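Local atomic coordinates of phosphodiesterase (Salpingoeca rosetta, PDB entry 5VYD), a protein that is an all-helical phosphodiesterase of the HD superfamily, holding a zinc ion and a magnesium ion close together in one metal site. Residues F15-K20 and H70-L75; R57-K62 and H105-N110; L134-S139 and C172-D177. All blocks are in the same frame, centred on the assembly; numbering follows the deposited sequence.

Contacts 1 and 3 are buried, whereas contact 2 is only partly so: its Tyr60 side is enclosed, but Asn110 at the other end is exposed. Contacts 1 and 2 meet at the zinc ion, to which 70-75 contributes His70 and 105-110 contributes His105 and Asp106. Contact 3 supplies no metal ligand of its own, yet shares a magnesium-bound water with contact 2 and touches it through the histidines of helix 133-146; it stays about 7 Å from contact 1 at the nearest atoms. Chemistry follows place: sulfur and apolar packing in contact 1, amide and carbonyl hydrogen bonds in contact 2, and stacked carboxylates beside a water in contact 3.

Contact 1. Residues F15-K20 and H70-L75; sequences FDALDK and HAVMVL. With ZN (zinc ion), chain C.
Helix 68-86, which delivers His70 to the metal site, is joined to the loop 15-20 through Met73, whose sulfur rests against Phe15, Asp16 and Ala17. The evidence is a weak hydrogen bond from Ala17 N to Met73 SD, 3.3 Å long and fairly straight at 162°. Bends at chi2 (-74°) and chi3 swing the Met73 chain round, leaving CE 3.7 Å from Phe15 O. The same sulfur makes a Met-aromatic contact, 5.0 Å from the centroid of the Phe15 ring and 60° off its normal, an oblique approach. Val72 CG1 meets that ring at its edge, 4.3 Å from Phe15 CZ, while Ala17 CB packs 3.9 Å from Met73 CG. Asp16 helps hold the turn: its OD1 accepts from Leu18 N at 2.8 Å, met from above the carboxylate plane, which makes an Asx turn. Trp233 NE1 of helix 227-250 also bonds to OD1. His70 points away from the loop; its NE2 binds the zinc ion at 2.2 Å and its ND1 is hydrogen-bonded to His221 NE2. With His105, Asp106 and Asp219, His70 completes the His, His-Asp, Asp set of zinc ligands characteristic of the HD fold.

Contact 2. Residues R57-K62 and H105-N110; sequences RTQYNK and HDLDHN. With ZN (zinc ion), chain C; MG (magnesium ion), chain D.
Tyr60 and Asn61 both place CG anti to their own carbonyl carbon (chi1 -84° and -56°), and from neighbouring positions they grip different parts of 105-110. The Tyr60 ring packs against the Asp106-Leu107 backbone: Leu107 CA stands over one face, 4.2 Å from the ring centroid and offset toward the rim, a CH-pi contact. Leu107 CD2 adds an apolar touch 3.5 Å from Tyr60 CE1, the two side chains crossing at about a right angle. At the end of the ring Tyr60 OH accepts from Asp106 N at 3.2 Å and is also hydrogen-bonded to Leu103 O, so two partners fix the hydroxyl.

Residues 105-106 are the His-Asp pair that names the HD fold. The Asp106 carboxylate bridges the metals, OD2 binding the zinc ion at 2.1 Å and OD1 the magnesium ion at 2.2 Å. From Asp106 to His109 the chain makes a type II turn, and Asn61 binds its last two residues. Asn61 ND2 donates to Asp108 OD1 at 2.9 Å, nearly straight (168°), on the anti side of the carboxylate but tilted out of its plane. Its second bond goes to His109 O at 3.0 Å, with the donor well above the carbonyl plane; both acceptors lie near the Asn61 amide plane. Water 4 links Asn61 N to His109 O, which also accepts from Asn63 ND2. Asp108 N makes a weak bond to Gln59 O, and Asp108 OD2 is held by His137 of helix 133-146.

Contact 3. Residues L134-S139 and C172-D177; sequences LENHHS and CILNTD
Glu135 reaches from helix 133-146 across the C-terminal end of helix 159-174, and each atom of its side chain has a neighbour there. CB lies 3.7 Å from Ile173 O. One step on, Glu135 CG touches Thr176 OG1 at 3.5 Å as well as the same Ile173 carbonyl. A bend at chi2 (68°) then turns the carboxylate toward Asp177, bringing Glu135 CD to 3.6 Å from Asp177 CB. The two carboxylates are stacked, their planes 17° apart, with Glu135 OE2 4.0 Å from Asp177 OD1. Two like charges so close would be expected to repel, which the polar partners probably ease: Asn114 ND2 bonds to Glu135 OE1, and Ser132 OG to Asp177 OD2. At the other tip, Glu135 OE2 accepts from water 5, which also gives a weak bond to Thr176 O and is a ligand of the magnesium ion. Glu135 is therefore a second-shell residue, meeting the metal through its water.

In a type I turn from Leu174 to Asp177, Thr176 N and OG1 both donate to Ile173 O, the hydroxyl in the carbonyl plane. Around it, methyl groups of 172-177 pack against backbone and polar side chains of helix 133-146: Ile173 CG2 lies 3.6 Å from Glu135 O and 4.0 Å from Ser139 CB, while Leu174 CD1 rests 4.0 Å from Asn136 OD1. No strand takes part. Ile173 also packs on Ala101 of helix 92-104, Thr176 touches the zinc ligand Asp219 on helix 204-219, and Asp177 meets Asn114 of helix 114-120, so three further helices border the contact.

Contact 1. Residues F15-K20 and H70-L75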
loop_
_atom_site.group_PDB
_atom_site.type_symbol
_atom_site.label_atom_id
_atom_site.label_comp_id
_atom_site.label_asym_id
_atom_site.label_seq_id
_atom_site.Cartn_x
_atom_site.Cartn_y
_atom_site.Cartn_z
ATOM N N PHE A 15 -10.592 -3.343 -10.109
ATOM C CA PHE A 15 -9.315 -3.661 -10.728
ATOM C C PHE A 15 -8.519 -4.633 -9.867
ATOM O O PHE A 15 -8.426 -4.478 -8.647
ATOM C CB PHE A 15 -8.512 -2.379 -10.955
ATOM C CG PHE A 15 -7.124 -2.611 -11.483
ATOM C CD1 PHE A 15 -6.907 -2.796 -12.840
ATOM C CD2 PHE A 15 -6.035 -2.633 -10.628
ATOM C CE1 PHE A 15 -5.634 -3.008 -13.333
ATOM C CE2 PHE A 15 -4.755 -2.845 -11.116
ATOM C CZ PHE A 15 -4.557 -3.033 -12.470
ATOM N N ASP A 16 -7.945 -5.647 -10.511
ATOM C CA ASP A 16 -7.024 -6.562 -9.847
ATOM C C ASP A 16 -5.886 -6.873 -10.805
ATOM O O ASP A 16 -6.120 -7.385 -11.904
ATOM C CB ASP A 16 -7.722 -7.849 -9.397
ATOM C CG ASP A 16 -6.861 -8.682 -8.452
ATOM O OD1 ASP A 16 -5.619 -8.597 -8.527
ATOM O OD2 ASP A 16 -7.425 -9.427 -7.627
ATOM N N ALA A 17 -4.656 -6.575 -10.380
ATOM C CA ALA A 17 -3.477 -6.838 -11.196
ATOM C C ALA A 17 -3.187 -8.325 -11.354
ATOM O O ALA A 17 -2.354 -8.688 -12.189
ATOM C CB ALA A 17 -2.258 -6.131 -10.599
ATOM N N LEU A 18 -3.853 -9.186 -10.577
ATOM C CA LEU A 18 -3.617 -10.624 -10.670
ATOM C C LEU A 18 -3.931 -11.164 -12.060
ATOM O O LEU A 18 -3.286 -12.114 -12.518
ATOM C CB LEU A 18 -4.457 -11.354 -9.620
ATOM C CG LEU A 18 -3.754 -12.173 -8.538
ATOM C CD1 LEU A 18 -2.390 -11.591 -8.201
ATOM C CD2 LEU A 18 -4.632 -12.242 -7.293
ATOM N N ASP A 19 -4.908 -10.571 -12.745
ATOM C CA ASP A 19 -5.390 -11.072 -14.023
ATOM C C ASP A 19 -4.736 -10.379 -15.213
ATOM O O ASP A 19 -5.249 -10.470 -16.334
ATOM C CB ASP A 19 -6.911 -10.926 -14.097
ATOM C CG ASP A 19 -7.617 -11.615 -12.944
ATOM O OD1 ASP A 19 -7.175 -12.716 -12.549
ATOM O OD2 ASP A 19 -8.612 -11.057 -12.432
ATOM N N LYS A 20 -3.620 -9.690 -14.998
ATOM C CA LYS A 20 -2.987 -8.896 -16.038
ATOM C C LYS A 20 -1.567 -9.383 -16.290
ATOM O O LYS A 20 -0.908 -9.919 -15.394
ATOM C CB LYS A 20 -2.961 -7.402 -15.668
ATOM C CG LYS A 20 -4.246 -6.634 -15.980
ATOM C CD LYS A 20 -5.387 -7.015 -15.053
ATOM C CE LYS A 20 -6.590 -6.100 -15.243
ATOM N NZ LYS A 20 -7.076 -6.086 -16.652
ATOM N N HIS A 70 1.271 -6.439 -6.384
ATOM C CA HIS A 70 0.822 -5.708 -5.205
ATOM C C HIS A 70 1.136 -4.222 -5.326
ATOM O O HIS A 70 0.319 -3.373 -4.947
ATOM C CB HIS A 70 1.466 -6.289 -3.948
ATOM C CG HIS A 70 1.257 -5.458 -2.720
ATOM N ND1 HIS A 70 0.005 -5.105 -2.264
ATOM C CD2 HIS A 70 2.142 -4.911 -1.852
ATOM C CE1 HIS A 70 0.126 -4.376 -1.169
ATOM N NE2 HIS A 70 1.414 -4.244 -0.897
ATOM N N ALA A 71 2.315 -3.888 -5.856
ATOM C CA ALA A 71 2.696 -2.487 -5.995
ATOM C C ALA A 71 1.801 -1.768 -6.992
ATOM O O ALA A 71 1.442 -0.604 -6.784
ATOM C CB ALA A 71 4.161 -2.376 -6.413
ATOM N N VAL A 72 1.430 -2.442 -8.082
ATOM C CA VAL A 72 0.516 -1.841 -9.047
ATOM C C VAL A 72 -0.881 -1.711 -8.449
ATOM O O VAL A 72 -1.594 -0.734 -8.709
ATOM C CB VAL A 72 0.510 -2.656 -10.352
ATOM C CG1 VAL A 72 -0.485 -2.071 -11.343
ATOM C CG2 VAL A 72 1.906 -2.687 -10.955
ATOM N N MET A 73 -1.294 -2.690 -7.638
ATOM C CA MET A 73 -2.563 -2.571 -6.924
ATOM C C MET A 73 -2.567 -1.350 -6.014
ATOM O O MET A 73 -3.563 -0.619 -5.945
ATOM C CB MET A 73 -2.834 -3.838 -6.115
ATOM C CG MET A 73 -3.239 -5.032 -6.954
ATOM S SD MET A 73 -4.930 -4.907 -7.565
ATOM C CE MET A 73 -5.861 -5.113 -6.049
ATOM N N VAL A 74 -1.457 -1.106 -5.313
ATOM C CA VAL A 74 -1.392 0.043 -4.418
ATOM C C VAL A 74 -1.416 1.344 -5.214
ATOM O O VAL A 74 -2.116 2.295 -4.847
ATOM C CB VAL A 74 -0.151 -0.061 -3.513
ATOM C CG1 VAL A 74 0.105 1.253 -2.789
ATOM C CG2 VAL A 74 -0.348 -1.185 -2.508
ATOM N N LEU A 75 -0.677 1.400 -6.326
ATOM C CA LEU A 75 -0.690 2.596 -7.162
ATOM C C LEU A 75 -2.079 2.858 -7.729
ATOM O O LEU A 75 -2.593 3.980 -7.648
ATOM C CB LEU A 75 0.329 2.466 -8.293
ATOM C CG LEU A 75 0.251 3.577 -9.344
ATOM C CD1 LEU A 75 0.829 4.881 -8.810
ATOM C CD2 LEU A 75 0.932 3.171 -10.636
HETATM ZN ZN ZN C . 2.455 -3.122 0.717
HETATM O O HOH W 1 2.027 -5.019 2.381
HETATM O O HOH W 2 3.327 -2.662 2.600
#

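Contact 2. Residues R57-K62 and H105-N110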
loop_
_atom_site.group_PDB
_atom_site.type_symbol
_atom_site.label_atom_id
_atom_site.label_comp_id
_atom_site.label_asym_id
_atom_site.label_seq_id
_atom_site.Cartn_x
_atom_site.Cartn_y
_atom_site.Cartn_z
ATOM N N ARG A 57 9.964 -2.721 -11.295
ATOM C CA ARG A 57 9.346 -4.041 -11.385
ATOM C C ARG A 57 10.364 -5.149 -11.144
ATOM O O ARG A 57 10.094 -6.103 -10.404
ATOM C CB ARG A 57 8.674 -4.221 -12.746
ATOM C CG ARG A 57 8.136 -5.631 -12.971
ATOM C CD ARG A 57 7.403 -5.755 -14.298
ATOM N NE ARG A 57 8.140 -5.109 -15.379
ATOM C CZ ARG A 57 9.108 -5.693 -16.076
ATOM N NH1 ARG A 57 9.456 -6.944 -15.808
ATOM N NH2 ARG A 57 9.729 -5.024 -17.040
ATOM N N THR A 58 11.540 -5.047 -11.768
ATOM C CA THR A 58 12.555 -6.080 -11.591
ATOM C C THR A 58 13.155 -6.062 -10.192
ATOM O O THR A 58 13.654 -7.096 -9.733
ATOM C CB THR A 58 13.662 -5.926 -12.636
ATOM O OG1 THR A 58 14.273 -4.638 -12.507
ATOM C CG2 THR A 58 13.092 -6.070 -14.042
ATOM N N GLN A 59 13.109 -4.919 -9.501
ATOM C CA GLN A 59 13.593 -4.834 -8.129
ATOM C C GLN A 59 12.624 -5.439 -7.122
ATOM O O GLN A 59 13.000 -5.625 -5.959
ATOM C CB GLN A 59 13.876 -3.378 -7.756
ATOM C CG GLN A 59 15.104 -3.191 -6.883
ATOM C CD GLN A 59 16.259 -2.567 -7.640
ATOM O OE1 GLN A 59 16.236 -2.476 -8.870
ATOM N NE2 GLN A 59 17.275 -2.122 -6.909
ATOM N N TYR A 60 11.390 -5.728 -7.528
ATOM C CA TYR A 60 10.509 -6.564 -6.729
ATOM C C TYR A 60 10.873 -8.031 -6.923
ATOM O O TYR A 60 11.360 -8.441 -7.981
ATOM C CB TYR A 60 9.045 -6.330 -7.106
ATOM C CG TYR A 60 8.431 -5.138 -6.410
ATOM C CD1 TYR A 60 8.603 -3.852 -6.909
ATOM C CD2 TYR A 60 7.689 -5.296 -5.245
ATOM C CE1 TYR A 60 8.048 -2.758 -6.272
ATOM C CE2 TYR A 60 7.133 -4.207 -4.599
ATOM C CZ TYR A 60 7.317 -2.940 -5.117
ATOM O OH TYR A 60 6.766 -1.852 -4.481
ATOM N N ASN A 61 10.643 -8.820 -5.883
ATOM C CA ASN A 61 10.927 -10.244 -5.919
ATOM C C ASN A 61 9.634 -11.027 -6.112
ATOM O O ASN A 61 8.530 -10.496 -5.961
ATOM C CB ASN A 61 11.645 -10.675 -4.638
ATOM C CG ASN A 61 12.911 -9.871 -4.392
ATOM O OD1 ASN A 61 13.735 -9.700 -5.293
ATOM N ND2 ASN A 61 13.059 -9.353 -3.177
ATOM N N LYS A 62 9.780 -12.302 -6.471
ATOM C CA LYS A 62 8.627 -13.134 -6.812
ATOM C C LYS A 62 8.108 -13.813 -5.546
ATOM O O LYS A 62 8.349 -14.992 -5.284
ATOM C CB LYS A 62 8.992 -14.140 -7.897
ATOM C CG LYS A 62 9.392 -13.487 -9.217
ATOM C CD LYS A 62 9.452 -14.491 -10.361
ATOM C CE LYS A 62 9.836 -13.808 -11.668
ATOM N NZ LYS A 62 9.844 -14.743 -12.830
ATOM N N HIS A 105 6.817 1.214 -2.557
ATOM C CA HIS A 105 6.660 1.113 -1.109
ATOM C C HIS A 105 7.025 -0.255 -0.542
ATOM O O HIS A 105 7.149 -0.376 0.680
ATOM C CB HIS A 105 5.223 1.455 -0.709
ATOM C CG HIS A 105 4.273 0.308 -0.847
ATOM N ND1 HIS A 105 3.762 -0.094 -2.062
ATOM C CD2 HIS A 105 3.747 -0.529 0.078
ATOM C CE1 HIS A 105 2.963 -1.129 -1.881
ATOM N NE2 HIS A 105 2.933 -1.410 -0.590
ATOM N N ASP A 106 7.189 -1.281 -1.380
ATOM C CA ASP A 106 7.566 -2.612 -0.913
ATOM C C ASP A 106 8.741 -3.166 -1.712
ATOM O O ASP A 106 8.839 -4.381 -1.912
ATOM C CB ASP A 106 6.384 -3.582 -0.984
ATOM C CG ASP A 106 5.525 -3.562 0.271
ATOM O OD1 ASP A 106 6.031 -3.176 1.343
ATOM O OD2 ASP A 106 4.343 -3.950 0.184
ATOM N N LEU A 107 9.632 -2.293 -2.180
ATOM C CA LEU A 107 10.754 -2.736 -2.997
ATOM C C LEU A 107 11.625 -3.738 -2.246
ATOM O O LEU A 107 11.953 -3.547 -1.072
ATOM C CB LEU A 107 11.595 -1.536 -3.434
ATOM C CG LEU A 107 11.107 -0.738 -4.644
ATOM C CD1 LEU A 107 11.870 0.570 -4.747
ATOM C CD2 LEU A 107 11.274 -1.549 -5.918
ATOM N N ASP A 108 11.994 -4.816 -2.941
ATOM C CA ASP A 108 12.890 -5.862 -2.443
ATOM C C ASP A 108 12.305 -6.629 -1.260
ATOM O O ASP A 108 13.043 -7.290 -0.521
ATOM C CB ASP A 108 14.263 -5.292 -2.066
ATOM C CG ASP A 108 15.341 -6.361 -1.974
ATOM O OD1 ASP A 108 15.186 -7.426 -2.606
ATOM O OD2 ASP A 108 16.335 -6.136 -1.255
ATOM N N HIS A 109 10.990 -6.556 -1.059
ATOM C CA HIS A 109 10.345 -7.372 -0.040
ATOM C C HIS A 109 10.602 -8.851 -0.317
ATOM O O HIS A 109 10.620 -9.289 -1.471
ATOM C CB HIS A 109 8.844 -7.080 -0.021
ATOM C CG HIS A 109 8.182 -7.351 1.294
ATOM N ND1 HIS A 109 7.845 -8.621 1.712
ATOM C CD2 HIS A 109 7.774 -6.511 2.275
ATOM C CE1 HIS A 109 7.264 -8.553 2.896
ATOM N NE2 HIS A 109 7.209 -7.284 3.261
ATOM N N ASN A 110 10.821 -9.624 0.748
ATOM C CA ASN A 110 11.124 -11.047 0.619
ATOM C C ASN A 110 10.076 -11.946 1.263
ATOM O O ASN A 110 10.345 -13.135 1.475
ATOM C CB ASN A 110 12.500 -11.357 1.215
ATOM C CG ASN A 110 13.628 -11.097 0.240
ATOM O OD1 ASN A 110 13.505 -11.368 -0.956
ATOM N ND2 ASN A 110 14.736 -10.566 0.745
HETATM ZN ZN ZN C . 2.455 -3.122 0.717
HETATM MG MG MG D . 5.109 -3.075 3.317
HETATM O O HOH W 3 15.792 -6.138 -5.234
HETATM O O HOH W 4 9.165 -7.783 -3.640
HETATM O O HOH W 1 2.027 -5.019 2.381
HETATM O O HOH W 2 3.327 -2.662 2.600
HETATM O O HOH W 5 4.733 -2.145 5.284
HETATM O O HOH W 6 6.984 -3.715 4.201
HETATM O O HOH W 7 4.290 -5.039 3.689
#

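Contact 3. Residues L134-S139 and C172-D177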
loop_
_atom_site.group_PDB
_atom_site.type_symbol
_atom_site.label_atom_id
_atom_site.label_comp_id
_atom_site.label_asym_id
_atom_site.label_seq_id
_atom_site.Cartn_x
_atom_site.Cartn_y
_atom_site.Cartn_z
ATOM N N LEU A 134 11.918 -2.972 7.260
ATOM C CA LEU A 134 11.504 -3.141 5.869
ATOM C C LEU A 134 11.250 -1.798 5.198
ATOM O O LEU A 134 11.765 -1.528 4.106
ATOM C CB LEU A 134 10.244 -4.001 5.799
ATOM C CG LEU A 134 10.352 -5.470 5.401
ATOM C CD1 LEU A 134 11.760 -5.992 5.582
ATOM C CD2 LEU A 134 9.373 -6.267 6.237
ATOM N N GLU A 135 10.452 -0.942 5.843
ATOM C CA GLU A 135 10.010 0.292 5.205
ATOM C C GLU A 135 11.180 1.233 4.949
ATOM O O GLU A 135 11.233 1.896 3.906
ATOM C CB GLU A 135 8.939 0.965 6.063
ATOM C CG GLU A 135 7.601 0.210 6.115
ATOM C CD GLU A 135 7.680 -1.117 6.866
ATOM O OE1 GLU A 135 8.659 -1.322 7.621
ATOM O OE2 GLU A 135 6.766 -1.958 6.697
ATOM N N ASN A 136 12.132 1.296 5.882
ATOM C CA ASN A 136 13.348 2.060 5.636
ATOM C C ASN A 136 14.105 1.511 4.436
ATOM O O ASN A 136 14.655 2.275 3.635
ATOM C CB ASN A 136 14.236 2.051 6.881
ATOM C CG ASN A 136 14.028 3.273 7.747
ATOM O OD1 ASN A 136 14.024 4.403 7.256
ATOM N ND2 ASN A 136 13.841 3.055 9.042
ATOM N N HIS A 137 14.133 0.185 4.289
ATOM C CA HIS A 137 14.822 -0.422 3.157
ATOM C C HIS A 137 14.105 -0.117 1.850
ATOM O O HIS A 137 14.750 0.162 0.833
ATOM C CB HIS A 137 14.945 -1.932 3.372
ATOM C CG HIS A 137 15.667 -2.650 2.274
ATOM N ND1 HIS A 137 16.938 -2.304 1.868
ATOM C CD2 HIS A 137 15.300 -3.702 1.505
ATOM C CE1 HIS A 137 17.320 -3.109 0.892
ATOM N NE2 HIS A 137 16.345 -3.967 0.653
ATOM N N HIS A 138 12.768 -0.159 1.859
ATOM C CA HIS A 138 12.002 0.159 0.656
ATOM C C HIS A 138 12.245 1.599 0.223
ATOM O O HIS A 138 12.498 1.874 -0.955
ATOM C CB HIS A 138 10.505 -0.066 0.897
ATOM C CG HIS A 138 10.161 -1.440 1.382
ATOM N ND1 HIS A 138 10.803 -2.575 0.936
ATOM C CD2 HIS A 138 9.234 -1.859 2.277
ATOM C CE1 HIS A 138 10.287 -3.633 1.535
ATOM N NE2 HIS A 138 9.333 -3.227 2.353
ATOM N N SER A 139 12.155 2.534 1.169
ATOM C CA SER A 139 12.309 3.945 0.836
ATOM C C SER A 139 13.720 4.244 0.345
ATOM O O SER A 139 13.898 4.949 -0.656
ATOM C CB SER A 139 11.958 4.799 2.053
ATOM O OG SER A 139 12.157 6.175 1.790
ATOM N N CYS A 172 5.301 8.693 3.584
ATOM C CA CYS A 172 4.233 7.778 3.197
ATOM C C CYS A 172 4.695 6.328 3.256
ATOM O O CYS A 172 3.965 5.460 3.751
ATOM C CB CYS A 172 3.722 8.128 1.803
ATOM S SG CYS A 172 2.702 9.603 1.759
ATOM N N ILE A 173 5.902 6.045 2.763
ATOM C CA ILE A 173 6.405 4.676 2.792
ATOM C C ILE A 173 6.629 4.221 4.228
ATOM O O ILE A 173 6.242 3.109 4.609
ATOM C CB ILE A 173 7.689 4.558 1.951
ATOM C CG1 ILE A 173 7.384 4.826 0.474
ATOM C CG2 ILE A 173 8.318 3.187 2.136
ATOM C CD1 ILE A 173 8.548 4.554 -0.453
ATOM N N LEU A 174 7.239 5.076 5.050
ATOM C CA LEU A 174 7.471 4.722 6.446
ATOM C C LEU A 174 6.165 4.462 7.188
ATOM O O LEU A 174 6.121 3.618 8.092
ATOM C CB LEU A 174 8.272 5.825 7.137
ATOM C CG LEU A 174 9.790 5.623 7.226
ATOM C CD1 LEU A 174 10.369 5.124 5.915
ATOM C CD2 LEU A 174 10.478 6.916 7.648
ATOM N N ASN A 175 5.092 5.158 6.819
ATOM C CA ASN A 175 3.807 4.966 7.477
ATOM C C ASN A 175 3.011 3.793 6.917
ATOM O O ASN A 175 1.847 3.624 7.298
ATOM C CB ASN A 175 2.974 6.247 7.397
ATOM C CG ASN A 175 3.263 7.193 8.543
ATOM O OD1 ASN A 175 2.765 7.008 9.655
ATOM N ND2 ASN A 175 4.074 8.211 8.282
ATOM N N THR A 176 3.588 2.986 6.024
ATOM C CA THR A 176 2.964 1.706 5.711
ATOM C C THR A 176 3.331 0.629 6.721
ATOM O O THR A 176 2.770 -0.470 6.661
ATOM C CB THR A 176 3.340 1.235 4.299
ATOM O OG1 THR A 176 4.762 1.079 4.197
ATOM C CG2 THR A 176 2.851 2.230 3.248
ATOM N N ASP A 177 4.250 0.917 7.643
ATOM C CA ASP A 177 4.562 -0.014 8.719
ATOM C C ASP A 177 3.359 -0.138 9.647
ATOM O O ASP A 177 2.871 0.864 10.181
ATOM C CB ASP A 177 5.792 0.462 9.490
ATOM C CG ASP A 177 6.243 -0.533 10.552
ATOM O OD1 ASP A 177 5.761 -1.685 10.546
ATOM O OD2 ASP A 177 7.080 -0.159 11.398
HETATM O O HOH W 5 4.733 -2.145 5.284
#